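Local coordinates for protein terminal oxygenase component of carbazole (Janthinobacterium sp., PDB 7BUG) that catalyses, as the terminal oxygenase of carbazole 1,9a-dioxygenase, the dioxygenation of carbazole at its angular C-9a and adjacent C-1 positions, at residues N177-S182 against G268-N273; K130-I135 against Y295-L300; D342-D347 against V351-F356. One frame throughout, in Å; residues are numbered along the deposited sequence.

Contact 1. Residues N177-S182 against G268-N273; sequences NGFDPS and GVLKVN
The carbonyl oxygen of Gly178 lies against both methyl groups of Leu270: Gly178 O is 3.5 Å from Leu270 CD2 and 3.8 Å from Leu270 CD1. These are van der Waals contacts, with no hydrogen bond between the segments. Leu270 reaches from strand 269-273 toward helix 171-179 with CG anti to its backbone N (chi1 -174°), which presents the forked end of the side chain to the last turn of the helix. Glycine suits the place facing it, because a beta carbon on Gly178 would point at the strand and come tight against Leu270 CD2, at about 3.5 Å.

The next residue adds an apolar contact. Phe179 CD1 meets Leu270 CD1 at 3.8 Å, the ring lying obliquely to the methyl, and the same ring also packs on Ile262 and Ile264 of strand 261-265. A classic beta bulge, in which Gly268 and Val269 both face Trp265, begins the strand just before Leu270.

Beyond the helix, Asp180 receives a weak bond from Ser182 N to its OD1 at 3.1 Å. Its OD2 is hydrogen-bonded to His93 NE2 of a neighbouring subunit, a ligand of the Rieske cluster there, while its carbonyl O is hydrogen-bonded to ND1 of the iron ligand His183. This is the bridging aspartate of Rieske oxygenases, consistent with an electron route between subunits. Gly178 lies, by nearest atoms, about 5 Å from the bound iron(II), so the helix end is fitted by van der Waals contact on its strand side and by polar bonds on the approach to the metals.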
# COMPACT_ATOMS: atom_id res chain seq x y z
N ASN A 177 2.70 3.31 -26.63
CA ASN A 177 2.31 4.73 -26.81
C ASN A 177 3.25 5.38 -27.84
O ASN A 177 2.76 6.16 -28.67
CB ASN A 177 2.34 5.46 -25.49
CG ASN A 177 2.35 6.97 -25.65
OD1 ASN A 177 1.35 7.54 -26.05
ND2 ASN A 177 3.44 7.59 -25.20
N GLY A 178 4.54 5.10 -27.76
CA GLY A 178 5.49 5.69 -28.70
C GLY A 178 5.24 5.24 -30.14
O GLY A 178 5.35 6.07 -31.09
N PHE A 179 5.03 3.94 -30.34
CA PHE A 179 4.99 3.33 -31.68
C PHE A 179 3.56 3.31 -32.25
O PHE A 179 3.36 2.90 -33.37
CB PHE A 179 5.54 1.91 -31.62
CG PHE A 179 5.85 1.34 -32.97
CD1 PHE A 179 6.65 2.03 -33.88
CD2 PHE A 179 5.39 0.09 -33.31
CE1 PHE A 179 6.93 1.48 -35.12
CE2 PHE A 179 5.68 -0.46 -34.55
CZ PHE A 179 6.47 0.23 -35.44
N ASP A 180 2.60 3.84 -31.52
CA ASP A 180 1.18 3.72 -31.90
C ASP A 180 0.83 4.74 -32.99
O ASP A 180 0.97 5.95 -32.77
CB ASP A 180 0.42 4.00 -30.61
CG ASP A 180 -1.06 3.92 -30.71
OD1 ASP A 180 -1.60 4.15 -31.85
OD2 ASP A 180 -1.66 3.70 -29.64
N PRO A 181 0.49 4.34 -34.23
CA PRO A 181 0.31 5.33 -35.28
C PRO A 181 -0.87 6.30 -35.02
O PRO A 181 -0.83 7.46 -35.43
CB PRO A 181 0.08 4.49 -36.56
CG PRO A 181 0.52 3.08 -36.20
CD PRO A 181 0.33 2.95 -34.69
N SER A 182 -1.93 5.84 -34.37
CA SER A 182 -3.15 6.68 -34.19
C SER A 182 -3.12 7.55 -32.92
O SER A 182 -3.97 8.47 -32.80
CB SER A 182 -4.35 5.83 -34.22
OG SER A 182 -4.51 5.33 -35.53
N GLY A 268 13.68 -1.67 -26.62
CA GLY A 268 12.53 -0.78 -26.42
C GLY A 268 12.95 0.66 -26.66
O GLY A 268 12.99 1.50 -25.71
N VAL A 269 13.25 0.97 -27.92
CA VAL A 269 13.75 2.30 -28.30
C VAL A 269 13.12 2.65 -29.64
O VAL A 269 13.17 1.85 -30.61
CB VAL A 269 15.28 2.44 -28.32
CG1 VAL A 269 15.96 1.34 -29.09
CG2 VAL A 269 15.71 3.75 -28.88
N LEU A 270 12.52 3.83 -29.66
CA LEU A 270 11.82 4.40 -30.83
C LEU A 270 12.77 5.36 -31.56
O LEU A 270 13.47 6.18 -30.93
CB LEU A 270 10.58 5.15 -30.34
CG LEU A 270 9.63 5.70 -31.41
CD1 LEU A 270 8.77 4.58 -31.98
CD2 LEU A 270 8.75 6.80 -30.85
N LYS A 271 12.73 5.31 -32.89
CA LYS A 271 13.39 6.28 -33.78
C LYS A 271 12.34 6.94 -34.65
O LYS A 271 11.56 6.24 -35.31
CB LYS A 271 14.43 5.57 -34.63
CG LYS A 271 15.12 6.50 -35.62
CD LYS A 271 16.14 5.80 -36.48
CE LYS A 271 16.63 6.68 -37.60
NZ LYS A 271 17.65 6.00 -38.42
N VAL A 272 12.34 8.27 -34.63
CA VAL A 272 11.41 9.06 -35.48
C VAL A 272 12.25 10.03 -36.29
O VAL A 272 12.99 10.84 -35.71
CB VAL A 272 10.37 9.82 -34.66
CG1 VAL A 272 9.39 10.56 -35.58
CG2 VAL A 272 9.65 8.94 -33.66
N ASN A 273 12.17 9.89 -37.60
CA ASN A 273 13.05 10.61 -38.54
C ASN A 273 12.24 11.20 -39.67
O ASN A 273 11.56 10.44 -40.38
CB ASN A 273 14.05 9.65 -39.18
CG ASN A 273 15.05 10.40 -40.03
OD1 ASN A 273 15.36 11.56 -39.78
ND2 ASN A 273 15.58 9.72 -41.02

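Contact 2. Residues K130-I135 against Y295-L300; sequences KGCVFI and YYFQTL
A cysteine sulfur set in the plane of a phenylalanine ring is the striking feature here. Cys132 SG lies 4.9 Å from the centroid of the Phe297 ring and 89° off the ring normal, so it faces the rim and not the pi cloud. Its nearest ring atom is Phe297 CE1, at 3.7 Å. This is a sulfur-aromatic contact of the edge type, in which the slightly positive ring hydrogens probably face the polarisable sulfur.

The beta carbon shares the work: Cys132 CB touches Phe297 CZ at 3.8 Å, so the far corner of the ring meets both atoms of the short side chain. Phe297 reaches that far because its ring is swung out opposite the backbone N (chi1 -171°), which carries it across the space between the two strands. Cysteine suits the facing place, being small enough for the rim of a large ring to approach. Two residues along the strand, Thr299 offers only its methyl, Thr299 CG2 lying 4.3 Å from Cys132 SG, while its hydroxyl is hydrogen-bonded to the carbonyl of Phe283.

The ring has further neighbours in Phe34, which stacks on it, and in Pro31 and Trp285. Exchanging Phe297 for an alanine would probably open a gap beside the sulfur and leave Phe34 without its stacking partner.

Strand 132-137 belongs to the six-stranded antiparallel sheet of the Rieske part, and strand 293-303 to the seven-stranded sheet of the catalytic part. With no hydrogen bond between the segments, the two sheets meet here through side chains alone, and the chemistry implies a junction made by shape and polarisability in a buried setting.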
# COMPACT_ATOMS: atom_id res chain seq x y z
N LYS A 130 27.93 8.64 -27.14
CA LYS A 130 27.11 9.85 -27.46
C LYS A 130 26.66 10.57 -26.18
O LYS A 130 25.55 11.09 -26.16
CB LYS A 130 25.93 9.44 -28.35
CG LYS A 130 26.32 8.80 -29.66
CD LYS A 130 27.33 9.66 -30.41
CE LYS A 130 27.28 9.50 -31.91
NZ LYS A 130 28.31 10.35 -32.56
N GLY A 131 27.50 10.57 -25.14
CA GLY A 131 27.20 11.21 -23.86
C GLY A 131 26.09 10.51 -23.10
O GLY A 131 25.60 11.09 -22.15
N CYS A 132 25.80 9.24 -23.45
CA CYS A 132 24.78 8.42 -22.74
C CYS A 132 25.45 7.23 -22.08
O CYS A 132 26.36 6.59 -22.69
CB CYS A 132 23.69 7.92 -23.68
SG CYS A 132 22.89 9.27 -24.59
N VAL A 133 25.00 6.88 -20.87
CA VAL A 133 25.56 5.74 -20.12
C VAL A 133 24.66 4.53 -20.33
O VAL A 133 23.50 4.59 -19.89
CB VAL A 133 25.68 6.07 -18.63
CG1 VAL A 133 26.14 4.88 -17.79
CG2 VAL A 133 26.58 7.28 -18.41
N PHE A 134 25.23 3.46 -20.90
CA PHE A 134 24.48 2.21 -21.16
C PHE A 134 25.01 1.12 -20.25
O PHE A 134 26.26 0.94 -20.14
CB PHE A 134 24.69 1.79 -22.62
CG PHE A 134 24.01 2.64 -23.64
CD1 PHE A 134 24.59 3.79 -24.17
CD2 PHE A 134 22.74 2.30 -24.06
CE1 PHE A 134 23.89 4.57 -25.09
CE2 PHE A 134 22.10 3.04 -25.04
CZ PHE A 134 22.69 4.15 -25.57
N ILE A 135 24.12 0.37 -19.63
CA ILE A 135 24.46 -0.83 -18.82
C ILE A 135 23.94 -2.05 -19.55
O ILE A 135 22.80 -2.01 -20.01
CB ILE A 135 23.86 -0.70 -17.41
CG1 ILE A 135 24.46 0.51 -16.70
CG2 ILE A 135 24.03 -1.98 -16.60
CD1 ILE A 135 23.85 0.79 -15.37
N TYR A 295 12.37 4.57 -16.95
CA TYR A 295 13.05 5.81 -17.40
C TYR A 295 12.57 6.16 -18.81
O TYR A 295 12.51 5.33 -19.69
CB TYR A 295 14.56 5.69 -17.51
CG TYR A 295 15.32 5.52 -16.24
CD1 TYR A 295 15.48 6.63 -15.43
CD2 TYR A 295 15.91 4.31 -15.87
CE1 TYR A 295 16.17 6.53 -14.25
CE2 TYR A 295 16.61 4.20 -14.68
CZ TYR A 295 16.77 5.34 -13.89
OH TYR A 295 17.43 5.33 -12.69
N TYR A 296 12.14 7.39 -19.01
CA TYR A 296 11.80 7.93 -20.34
C TYR A 296 13.03 8.71 -20.79
O TYR A 296 13.28 9.88 -20.34
CB TYR A 296 10.51 8.74 -20.26
CG TYR A 296 10.13 9.38 -21.56
CD1 TYR A 296 10.28 8.75 -22.79
CD2 TYR A 296 9.47 10.61 -21.57
CE1 TYR A 296 9.88 9.34 -23.97
CE2 TYR A 296 9.02 11.18 -22.74
CZ TYR A 296 9.25 10.58 -23.97
OH TYR A 296 8.88 11.14 -25.18
N PHE A 297 13.87 8.02 -21.54
CA PHE A 297 15.22 8.49 -21.86
C PHE A 297 15.17 9.04 -23.28
O PHE A 297 15.12 8.28 -24.26
CB PHE A 297 16.24 7.36 -21.66
CG PHE A 297 17.68 7.81 -21.76
CD1 PHE A 297 18.35 7.93 -22.96
CD2 PHE A 297 18.40 8.02 -20.62
CE1 PHE A 297 19.68 8.31 -23.00
CE2 PHE A 297 19.74 8.41 -20.63
CZ PHE A 297 20.37 8.54 -21.84
N GLN A 298 15.03 10.37 -23.38
CA GLN A 298 14.68 11.03 -24.65
C GLN A 298 15.97 11.64 -25.23
O GLN A 298 16.73 12.27 -24.43
CB GLN A 298 13.74 12.21 -24.40
CG GLN A 298 12.31 11.88 -24.05
CD GLN A 298 11.62 13.18 -23.65
OE1 GLN A 298 12.06 13.87 -22.73
NE2 GLN A 298 10.60 13.54 -24.40
N THR A 299 16.23 11.44 -26.52
CA THR A 299 17.38 12.06 -27.21
C THR A 299 16.95 12.63 -28.55
O THR A 299 16.02 12.12 -29.15
CB THR A 299 18.57 11.11 -27.44
OG1 THR A 299 18.23 10.17 -28.45
CG2 THR A 299 18.99 10.37 -26.17
N LEU A 300 17.57 13.75 -28.94
CA LEU A 300 17.47 14.29 -30.30
C LEU A 300 18.87 14.26 -30.89
O LEU A 300 19.85 14.64 -30.19
CB LEU A 300 16.95 15.73 -30.29
CG LEU A 300 15.55 15.90 -29.70
CD1 LEU A 300 15.17 17.39 -29.73
CD2 LEU A 300 14.54 15.10 -30.47

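Contact 3. Residues D342-D347 against V351-F356; sequences DFYADD and VNEILF
Phe343, Tyr344 and Glu353 carry this contact. The phenol of Tyr344 donates a short hydrogen bond, Tyr344 OH to Glu353 OE1 at 2.6 Å, using the anti lone pair of the oxygen, the one turned away from OE2. The acceptor lies in the plane of the tyrosine ring, at its hydroxyl edge, and the carboxylate is turned 74° from that plane. Glu353 CG sits between the backbone N and the carbonyl carbon (chi1 63°), and from there the chain runs out extended, which carries the acid across the end of the phenol, the two side chains crossing at about a right angle. The other oxygen, Glu353 OE2, forms a salt bridge with Arg366, so both ends of the carboxylate are held.

Phe343 meets the same residue from another direction. Its rim abuts the peptide between Asn352 and Glu353, with Phe343 CZ 3.7 Å from Asn352 C. Phe343 CZ also touches Asn352 CB at 3.7 Å, and Phe343 CE2 lies 4.1 Å from Glu353 CB. A flat aromatic ring suits this place because its thin edge can fit against a backbone where the helix gives out.

The fold here is a tight reversal: helix 331-344, which holds the iron ligand Asp333 near its start, runs into a type I beta turn from Tyr344 to Asp347, closed by Asp347 N to Tyr344 O at 2.9 Å. Helix 349-352 follows, and Glu353 is the first residue beyond it.

Another copy of the protein covers this corner. Arg72 of the neighbouring subunit, which lines the Rieske cluster there, hydrogen-bonds through NE to Tyr344 OH and packs on Phe343. Further along, Phe356 meets Trp95 and His71 of that subunit edge-to-face.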
# COMPACT_ATOMS: atom_id res chain seq x y z
N ASP A 342 -4.17 1.36 -15.09
CA ASP A 342 -5.18 0.57 -14.34
C ASP A 342 -5.60 -0.64 -15.18
O ASP A 342 -5.78 -1.72 -14.65
CB ASP A 342 -6.39 1.44 -13.96
CG ASP A 342 -6.00 2.55 -13.00
OD1 ASP A 342 -5.07 2.34 -12.18
OD2 ASP A 342 -6.59 3.60 -13.06
N PHE A 343 -5.81 -0.46 -16.47
CA PHE A 343 -6.41 -1.53 -17.30
C PHE A 343 -5.43 -2.69 -17.42
O PHE A 343 -5.91 -3.85 -17.56
CB PHE A 343 -6.77 -1.00 -18.67
CG PHE A 343 -7.57 -1.92 -19.57
CD1 PHE A 343 -8.78 -2.44 -19.16
CD2 PHE A 343 -7.14 -2.19 -20.85
CE1 PHE A 343 -9.57 -3.18 -20.03
CE2 PHE A 343 -7.93 -2.92 -21.73
CZ PHE A 343 -9.11 -3.48 -21.29
N TYR A 344 -4.12 -2.38 -17.41
CA TYR A 344 -3.08 -3.42 -17.63
C TYR A 344 -2.48 -3.89 -16.30
O TYR A 344 -1.79 -4.91 -16.32
CB TYR A 344 -2.06 -2.89 -18.63
CG TYR A 344 -2.62 -2.83 -20.03
CD1 TYR A 344 -2.59 -3.95 -20.86
CD2 TYR A 344 -3.15 -1.65 -20.54
CE1 TYR A 344 -3.13 -3.93 -22.13
CE2 TYR A 344 -3.66 -1.61 -21.83
CZ TYR A 344 -3.67 -2.74 -22.61
OH TYR A 344 -4.20 -2.63 -23.87
N ALA A 345 -2.87 -3.27 -15.19
CA ALA A 345 -2.21 -3.46 -13.86
C ALA A 345 -2.38 -4.89 -13.35
O ALA A 345 -1.45 -5.36 -12.67
CB ALA A 345 -2.75 -2.48 -12.85
N ASP A 346 -3.49 -5.54 -13.64
CA ASP A 346 -3.80 -6.91 -13.16
C ASP A 346 -3.51 -7.90 -14.27
O ASP A 346 -3.93 -9.08 -14.14
CB ASP A 346 -5.27 -7.02 -12.74
CG ASP A 346 -6.23 -6.46 -13.80
OD1 ASP A 346 -5.75 -6.00 -14.86
OD2 ASP A 346 -7.46 -6.46 -13.54
N ASP A 347 -2.83 -7.45 -15.33
CA ASP A 347 -2.47 -8.23 -16.54
C ASP A 347 -3.72 -8.55 -17.36
O ASP A 347 -3.55 -9.19 -18.39
CB ASP A 347 -1.69 -9.51 -16.20
CG ASP A 347 -0.38 -9.24 -15.49
OD1 ASP A 347 0.34 -8.40 -15.97
OD2 ASP A 347 -0.06 -9.94 -14.50
N VAL A 351 -5.80 -9.24 -22.30
CA VAL A 351 -6.88 -10.12 -22.82
C VAL A 351 -8.07 -9.27 -23.25
O VAL A 351 -8.70 -9.59 -24.30
CB VAL A 351 -7.26 -11.18 -21.77
CG1 VAL A 351 -8.41 -12.03 -22.26
CG2 VAL A 351 -6.07 -12.05 -21.41
N ASN A 352 -8.34 -8.18 -22.53
CA ASN A 352 -9.63 -7.46 -22.67
C ASN A 352 -9.56 -6.26 -23.63
O ASN A 352 -10.65 -5.81 -24.05
CB ASN A 352 -10.16 -7.04 -21.29
CG ASN A 352 -10.51 -8.23 -20.41
OD1 ASN A 352 -10.41 -8.16 -19.18
ND2 ASN A 352 -10.94 -9.31 -21.03
N GLU A 353 -8.39 -5.79 -24.07
CA GLU A 353 -8.28 -4.70 -25.06
C GLU A 353 -9.00 -5.10 -26.38
O GLU A 353 -9.13 -6.31 -26.69
CB GLU A 353 -6.81 -4.37 -25.35
CG GLU A 353 -6.12 -5.57 -25.95
CD GLU A 353 -4.62 -5.45 -26.18
OE1 GLU A 353 -3.97 -4.56 -25.57
OE2 GLU A 353 -4.11 -6.27 -27.01
N ILE A 354 -9.56 -4.11 -27.04
CA ILE A 354 -10.11 -4.30 -28.42
C ILE A 354 -9.30 -3.46 -29.38
O ILE A 354 -9.40 -2.24 -29.41
CB ILE A 354 -11.61 -4.05 -28.46
CG1 ILE A 354 -12.33 -4.98 -27.49
CG2 ILE A 354 -12.10 -4.23 -29.91
CD1 ILE A 354 -13.80 -4.61 -27.28
N LEU A 355 -8.44 -4.13 -30.14
CA LEU A 355 -7.53 -3.43 -31.04
C LEU A 355 -8.25 -3.09 -32.37
O LEU A 355 -9.27 -3.68 -32.70
CB LEU A 355 -6.31 -4.31 -31.30
CG LEU A 355 -5.45 -4.66 -30.08
CD1 LEU A 355 -4.16 -5.30 -30.54
CD2 LEU A 355 -5.15 -3.44 -29.24
N PHE A 356 -7.72 -2.10 -33.08
CA PHE A 356 -8.22 -1.76 -34.44
C PHE A 356 -7.04 -1.61 -35.39
O PHE A 356 -5.92 -2.03 -35.05
CB PHE A 356 -9.14 -0.54 -34.39
CG PHE A 356 -8.54 0.82 -34.27
CD1 PHE A 356 -7.43 1.10 -33.47
CD2 PHE A 356 -9.11 1.90 -34.93
CE1 PHE A 356 -6.93 2.39 -33.37
CE2 PHE A 356 -8.62 3.18 -34.81
CZ PHE A 356 -7.51 3.44 -34.05

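Along the chain, contact 2 opens first and closes only after contact 1 has opened and closed; contact 3 follows both. Contacts 1 and 2 both reach the seven-stranded antiparallel sheet of the catalytic part, through strands 269-273 and 293-303, their centres about 16 Å apart. Contact 2 joins that sheet to the Rieske sheet of the same chain. Contact 3 lies about 20 Å from contact 1 and 29 Å from contact 2, centre to centre, yet touches contact 1 where Ser182 OG meets Phe356 CZ at 3.8 Å. Contacts 1 and 3 both reach the neighbouring subunit, consistent with its Rieske cluster serving this chain's iron across the trimer interface.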